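Local structure of imidazoleglycerol-phosphate dehydratase (5DNL) at residues Val12-Lys17 with Lys40-Thr45; Asp85-Leu90 with His145-Ala150. The protein catalyses the sixth step of histidine biosynthesis, the dehydration of imidazoleglycerol phosphate to imidazoleacetol phosphate, here with manganese and a triazole phosphonate inhibitor bound. All blocks are in the same frame, centred on the assembly; numbering follows the deposited sequence.

Contact 1. Residues Val12-Lys17 with Lys40-Thr45; sequences VEIGKK and KDMRIT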
loop_
_atom_site.group_PDB
_atom_site.type_symbol
_atom_site.label_atom_id
_atom_site.label_comp_id
_atom_site.label_asym_id
_atom_site.label_seq_id
_atom_site.Cartn_x
_atom_site.Cartn_y
_atom_site.Cartn_z
ATOM N N VAL A 12 39.578 5.904 40.307
ATOM C CA VAL A 12 38.913 7.197 40.167
ATOM C C VAL A 12 38.966 7.913 41.508
ATOM O O VAL A 12 38.399 7.425 42.487
ATOM C CB VAL A 12 37.435 7.045 39.742
ATOM C CG1 VAL A 12 36.721 8.403 39.782
ATOM C CG2 VAL A 12 37.331 6.394 38.368
ATOM N N GLU A 13 39.624 9.075 41.527
ATOM C CA GLU A 13 39.760 9.899 42.747
ATOM C C GLU A 13 39.188 11.284 42.501
ATOM O O GLU A 13 39.783 12.078 41.786
ATOM C CB GLU A 13 41.226 9.993 43.169
ATOM C CG GLU A 13 41.809 8.679 43.642
ATOM C CD GLU A 13 43.260 8.806 44.061
ATOM O OE1 GLU A 13 44.115 9.040 43.183
ATOM O OE2 GLU A 13 43.543 8.667 45.267
ATOM N N ILE A 14 38.014 11.548 43.067
ATOM C CA ILE A 14 37.339 12.827 42.889
ATOM C C ILE A 14 37.922 13.853 43.863
ATOM O O ILE A 14 38.180 13.545 45.024
ATOM C CB ILE A 14 35.808 12.688 43.072
ATOM C CG1 ILE A 14 35.262 11.705 42.025
ATOM C CG2 ILE A 14 35.115 14.045 42.960
ATOM C CD1 ILE A 14 33.816 11.308 42.230
ATOM N N GLY A 15 38.110 15.072 43.371
ATOM C CA GLY A 15 38.653 16.169 44.173
ATOM C C GLY A 15 40.168 16.275 44.190
ATOM O O GLY A 15 40.703 17.188 44.811
ATOM N N LYS A 16 40.861 15.356 43.521
ATOM C CA LYS A 16 42.311 15.394 43.400
ATOM C C LYS A 16 42.664 15.892 42.013
ATOM O O LYS A 16 42.139 15.413 41.006
ATOM C CB LYS A 16 42.922 14.009 43.647
ATOM C CG LYS A 16 42.747 13.489 45.068
ATOM C CD LYS A 16 43.619 14.242 46.067
ATOM C CE LYS A 16 43.376 13.782 47.497
ATOM N NZ LYS A 16 42.043 14.193 48.020
ATOM N N LYS A 17 43.535 16.892 41.959
ATOM C CA LYS A 17 44.072 17.362 40.699
ATOM C C LYS A 17 44.960 16.255 40.179
ATOM O O LYS A 17 45.722 15.646 40.929
ATOM C CB LYS A 17 44.845 18.674 40.872
ATOM C CG LYS A 17 43.932 19.849 41.174
ATOM C CD LYS A 17 44.689 21.110 41.548
ATOM C CE LYS A 17 43.712 22.229 41.874
ATOM N NZ LYS A 17 44.399 23.508 42.189
ATOM N N LYS A 40 34.440 19.445 39.074
ATOM C CA LYS A 40 35.342 18.817 40.031
ATOM C C LYS A 40 36.590 18.323 39.335
ATOM O O LYS A 40 36.536 17.834 38.209
ATOM C CB LYS A 40 34.624 17.682 40.770
ATOM C CG LYS A 40 33.612 18.217 41.759
ATOM C CD LYS A 40 32.954 17.150 42.610
ATOM C CE LYS A 40 32.143 17.799 43.726
ATOM N NZ LYS A 40 31.046 16.925 44.234
ATOM N N ASP A 41 37.730 18.493 40.005
ATOM C CA ASP A 41 38.968 17.856 39.610
ATOM C C ASP A 41 38.830 16.367 39.879
ATOM O O ASP A 41 38.198 15.957 40.863
ATOM C CB ASP A 41 40.156 18.386 40.439
ATOM C CG ASP A 41 40.521 19.823 40.105
ATOM O OD1 ASP A 41 40.714 20.138 38.912
ATOM O OD2 ASP A 41 40.639 20.632 41.049
ATOM N N MET A 42 39.405 15.555 39.005
ATOM C CA MET A 42 39.561 14.146 39.320
ATOM C C MET A 42 40.770 13.527 38.639
ATOM O O MET A 42 41.237 13.987 37.597
ATOM C CB MET A 42 38.274 13.352 39.027
ATOM C CG MET A 42 37.731 13.478 37.623
ATOM S SD MET A 42 36.128 12.624 37.443
ATOM C CE MET A 42 34.963 13.736 38.208
ATOM N N ARG A 43 41.276 12.479 39.279
ATOM C CA ARG A 43 42.366 11.699 38.757
ATOM C C ARG A 43 41.779 10.363 38.364
ATOM O O ARG A 43 41.115 9.741 39.160
ATOM C CB ARG A 43 43.431 11.494 39.834
ATOM C CG ARG A 43 44.597 10.615 39.392
ATOM C CD ARG A 43 45.740 10.675 40.394
ATOM N NE ARG A 43 46.836 9.779 40.023
ATOM C CZ ARG A 43 46.888 8.465 40.265
ATOM N NH1 ARG A 43 45.901 7.824 40.897
ATOM N NH2 ARG A 43 47.954 7.775 39.866
ATOM N N ILE A 44 42.002 9.954 37.120
ATOM C CA ILE A 44 41.503 8.676 36.629
ATOM C C ILE A 44 42.633 7.985 35.893
ATOM O O ILE A 44 43.235 8.558 34.991
ATOM C CB ILE A 44 40.274 8.855 35.695
ATOM C CG1 ILE A 44 39.127 9.553 36.429
ATOM C CG2 ILE A 44 39.823 7.490 35.163
ATOM C CD1 ILE A 44 37.906 9.836 35.571
ATOM N N THR A 45 42.919 6.747 36.284
ATOM C CA THR A 45 43.898 5.920 35.596
ATOM C C THR A 45 43.277 4.548 35.366
ATOM O O THR A 45 42.512 4.075 36.199
ATOM C CB THR A 45 45.220 5.788 36.390
ATOM O OG1 THR A 45 44.980 5.130 37.632
ATOM C CG2 THR A 45 45.805 7.151 36.656
#

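Contact 2. Residues Asp85-Leu90 with His145-Ala150; sequences DDALVL and HHIVEA. With MN (manganese (II) ion), chain E; MN (manganese (II) ion), chain D; 5DL ([(2S)-2-hydroxy-3-(1H-1,2,4-triazol-1-yl)propyl]phosphonic acid), chain F.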
loop_
_atom_site.group_PDB
_atom_site.type_symbol
_atom_site.label_atom_id
_atom_site.label_comp_id
_atom_site.label_asym_id
_atom_site.label_seq_id
_atom_site.Cartn_x
_atom_site.Cartn_y
_atom_site.Cartn_z
ATOM N N ASP A 85 26.897 22.082 18.230
ATOM C CA ASP A 85 26.584 22.308 16.826
ATOM C C ASP A 85 25.208 21.669 16.505
ATOM O O ASP A 85 24.224 22.026 17.150
ATOM C CB ASP A 85 27.726 21.813 15.939
ATOM C CG ASP A 85 29.045 22.547 16.186
ATOM O OD1 ASP A 85 29.133 23.433 17.069
ATOM O OD2 ASP A 85 29.989 22.238 15.450
ATOM N N ASP A 86 25.164 20.717 15.562
ATOM C CA ASP A 86 23.915 20.030 15.214
ATOM C C ASP A 86 23.273 19.255 16.345
ATOM O O ASP A 86 22.057 19.067 16.321
ATOM C CB ASP A 86 24.163 19.055 14.049
ATOM C CG ASP A 86 25.295 18.091 14.340
ATOM O OD1 ASP A 86 26.469 18.543 14.379
ATOM O OD2 ASP A 86 25.047 16.882 14.593
ATOM N N ALA A 87 24.049 18.779 17.312
ATOM C CA ALA A 87 23.540 17.918 18.388
ATOM C C ALA A 87 22.796 18.722 19.440
ATOM O O ALA A 87 23.188 19.855 19.771
ATOM C CB ALA A 87 24.658 17.121 19.049
ATOM N N LEU A 88 21.740 18.127 19.981
ATOM C CA LEU A 88 21.029 18.693 21.127
ATOM C C LEU A 88 20.579 17.523 21.973
ATOM O O LEU A 88 19.798 16.706 21.493
ATOM C CB LEU A 88 19.840 19.533 20.659
ATOM C CG LEU A 88 19.093 20.277 21.771
ATOM C CD1 LEU A 88 19.993 21.333 22.379
ATOM C CD2 LEU A 88 17.821 20.888 21.199
ATOM N N VAL A 89 21.109 17.385 23.180
ATOM C CA VAL A 89 20.931 16.167 23.959
ATOM C C VAL A 89 20.421 16.520 25.349
ATOM O O VAL A 89 21.016 17.346 26.037
ATOM C CB VAL A 89 22.243 15.382 24.055
ATOM C CG1 VAL A 89 22.062 14.119 24.902
ATOM C CG2 VAL A 89 22.782 15.015 22.683
ATOM N N LEU A 90 19.322 15.876 25.731
ATOM C CA LEU A 90 18.770 15.990 27.073
ATOM C C LEU A 90 19.337 14.874 27.954
ATOM O O LEU A 90 19.351 13.698 27.557
ATOM C CB LEU A 90 17.242 15.903 27.022
ATOM C CG LEU A 90 16.515 15.697 28.362
ATOM C CD1 LEU A 90 16.708 16.838 29.350
ATOM C CD2 LEU A 90 15.039 15.469 28.083
ATOM N N HIS A 145 30.381 12.433 17.249
ATOM C CA HIS A 145 31.223 13.073 18.268
ATOM C C HIS A 145 30.407 14.143 18.973
ATOM O O HIS A 145 30.444 14.244 20.209
ATOM C CB HIS A 145 32.433 13.691 17.559
ATOM C CG HIS A 145 33.512 14.237 18.439
ATOM N ND1 HIS A 145 34.837 14.055 18.118
ATOM C CD2 HIS A 145 33.497 15.043 19.525
ATOM C CE1 HIS A 145 35.597 14.682 19.000
ATOM N NE2 HIS A 145 34.812 15.294 19.859
ATOM N N HIS A 146 29.661 14.944 18.215
ATOM C CA HIS A 146 28.864 16.017 18.816
ATOM C C HIS A 146 27.786 15.437 19.750
ATOM O O HIS A 146 27.566 15.946 20.848
ATOM C CB HIS A 146 28.219 16.896 17.768
ATOM C CG HIS A 146 29.201 17.632 16.916
ATOM N ND1 HIS A 146 28.858 18.188 15.701
ATOM C CD2 HIS A 146 30.518 17.898 17.097
ATOM C CE1 HIS A 146 29.911 18.787 15.184
ATOM N NE2 HIS A 146 30.937 18.612 15.996
ATOM N N ILE A 147 27.147 14.354 19.320
ATOM C CA ILE A 147 26.101 13.700 20.116
ATOM C C ILE A 147 26.682 13.115 21.399
ATOM O O ILE A 147 26.158 13.355 22.497
ATOM C CB ILE A 147 25.360 12.617 19.291
ATOM C CG1 ILE A 147 24.548 13.276 18.181
ATOM C CG2 ILE A 147 24.462 11.778 20.182
ATOM C CD1 ILE A 147 24.120 12.336 17.061
ATOM N N VAL A 148 27.749 12.336 21.268
ATOM C CA VAL A 148 28.318 11.634 22.424
ATOM C C VAL A 148 28.956 12.655 23.386
ATOM O O VAL A 148 28.756 12.578 24.609
ATOM C CB VAL A 148 29.291 10.550 21.981
ATOM C CG1 VAL A 148 30.012 9.907 23.161
ATOM C CG2 VAL A 148 28.549 9.466 21.211
ATOM N N GLU A 149 29.713 13.618 22.858
ATOM C CA GLU A 149 30.312 14.614 23.753
ATOM C C GLU A 149 29.231 15.454 24.439
ATOM O O GLU A 149 29.370 15.762 25.616
ATOM C CB GLU A 149 31.342 15.501 23.042
ATOM C CG GLU A 149 32.155 16.358 23.995
ATOM C CD GLU A 149 33.251 17.129 23.339
ATOM O OE1 GLU A 149 33.598 16.861 22.159
ATOM O OE2 GLU A 149 33.725 18.074 24.022
ATOM N N ALA A 150 28.166 15.841 23.734
ATOM C CA ALA A 150 27.069 16.542 24.394
ATOM C C ALA A 150 26.474 15.714 25.541
ATOM O O ALA A 150 26.151 16.246 26.595
ATOM C CB ALA A 150 25.992 16.935 23.396
HETATM MN MN MN E . 35.479 17.116 21.169
HETATM MN MN MN D . 33.015 19.493 15.557
HETATM N N1 5DL F . 34.434 18.338 19.611
HETATM C C3 5DL F . 33.485 20.180 18.736
HETATM N N2 5DL F . 33.936 19.595 19.851
HETATM C C8 5DL F . 35.046 21.185 23.158
HETATM C C7 5DL F . 35.238 20.470 21.819
HETATM C C6 5DL F . 33.886 20.231 21.163
HETATM C C5 5DL F . 34.261 18.200 18.292
HETATM O O10 5DL F . 34.768 23.571 21.968
HETATM P P9 5DL F . 34.194 22.786 23.099
HETATM O O11 5DL F . 34.396 23.422 24.453
HETATM O O12 5DL F . 32.705 22.547 22.895
HETATM O O13 5DL F . 35.906 19.212 21.993
HETATM N N4 5DL F . 33.691 19.287 17.721
HETATM O O HOH W 1 32.444 21.519 16.207
#

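Contact 1. Residues Val12-Lys17 with Lys40-Thr45
E13 and R43 face each other as a hydrogen-bonded antiparallel pair. E13 N donates to R43 O at 2.9 Å, and R43 N returns a bond to E13 O at 2.9 Å; both are nearly straight. Two residues further along, G15 N bonds D41 O at 2.7 Å, just where the chain of 12-17 leaves the sheet in a type II turn from E13 to K16. The charged side chains of the E13/R43 pair run side by side on one face. R43 NH1 meets E13 OE1 at 3.1 Å on the anti side of the carboxylate, in a bent, single-pronged salt bridge (139° at the hydrogen). The carboxylate and guanidinium planes stand 76° apart, and the R43 end is poorly ordered. Further out, the aliphatic part of K17 crosses the D41 carboxylate. On the other face V12 CG2 packs on I44 CG1 at 4.1 Å. I14 CG1 lies loosely against M42 CE, while I14 CG2, set anti to the backbone N, lies on K40 CD at 3.8 Å. This is an amphipathic antiparallel pair within the mixed sheet ordered 2-4, 8-14, 42-48, 20-21, its V12/I14/M42/I44 face packed by helices 25-38 and 51-69.

Contact 2. Residues Asp85-Leu90 with His145-Ala150
A87 CB and the CG2 branch of V89 pack on one flank of helix 145-150. A87 CB sits against I147 CG1 at 3.9 Å and also touches the backbone and CB of H146; V89 CG2 lies 3.8 Å from A150 CB and more loosely against I147 CG2. The strand and helix axes pass 7.6 Å apart at -29°, a helix laid along the sheet that also contains 77-84 and 133-140. At the end of this layer nearest the ligand, H146 swings out beside its backbone N (chi1 -63°). H146 ND1 donates to D86 OD1 at 2.8 Å, on the syn side of the carboxylate and in the ring plane. H146 NE2 binds manganese at 2.3 Å, and the two bonds together hold the ring's rotation. D86 is itself steadied through OD2 by the backbone N atoms of E142 and N143. D85 OD2 accepts a hydrogen bond from the water on that manganese, while its OD1 pairs with R98 of a third subunit. Inhibitor N4 and H52, E56 and E121 of a second subunit complete the site. H145 NE2 and E149 OE1 bind the other manganese with inhibitor N1 and O13, H29 and H53 of the second subunit.

In the fold
Along the chain, contact 1 closes at residue 45 before contact 2 opens at 85. Their centres lie about 25 Å apart and their nearest atoms about 14 Å. Each belongs to a different four-stranded mixed sheet of the same strand order, 1-2-4-3: contact 1 joins strands 8-14 and 42-48 of the first, and contact 2 lays helix 144-162 on strand 87-94 of the second. Helix 25-38 packs against both, on M42 and I44 of contact 1 and on V148 and E149 of contact 2, while its H29 shares a manganese with H145 and E149. Contact 1 stays within its own subunit, whereas contact 2 reaches three others of the 24-chain assembly and forms part of an intersubunit site.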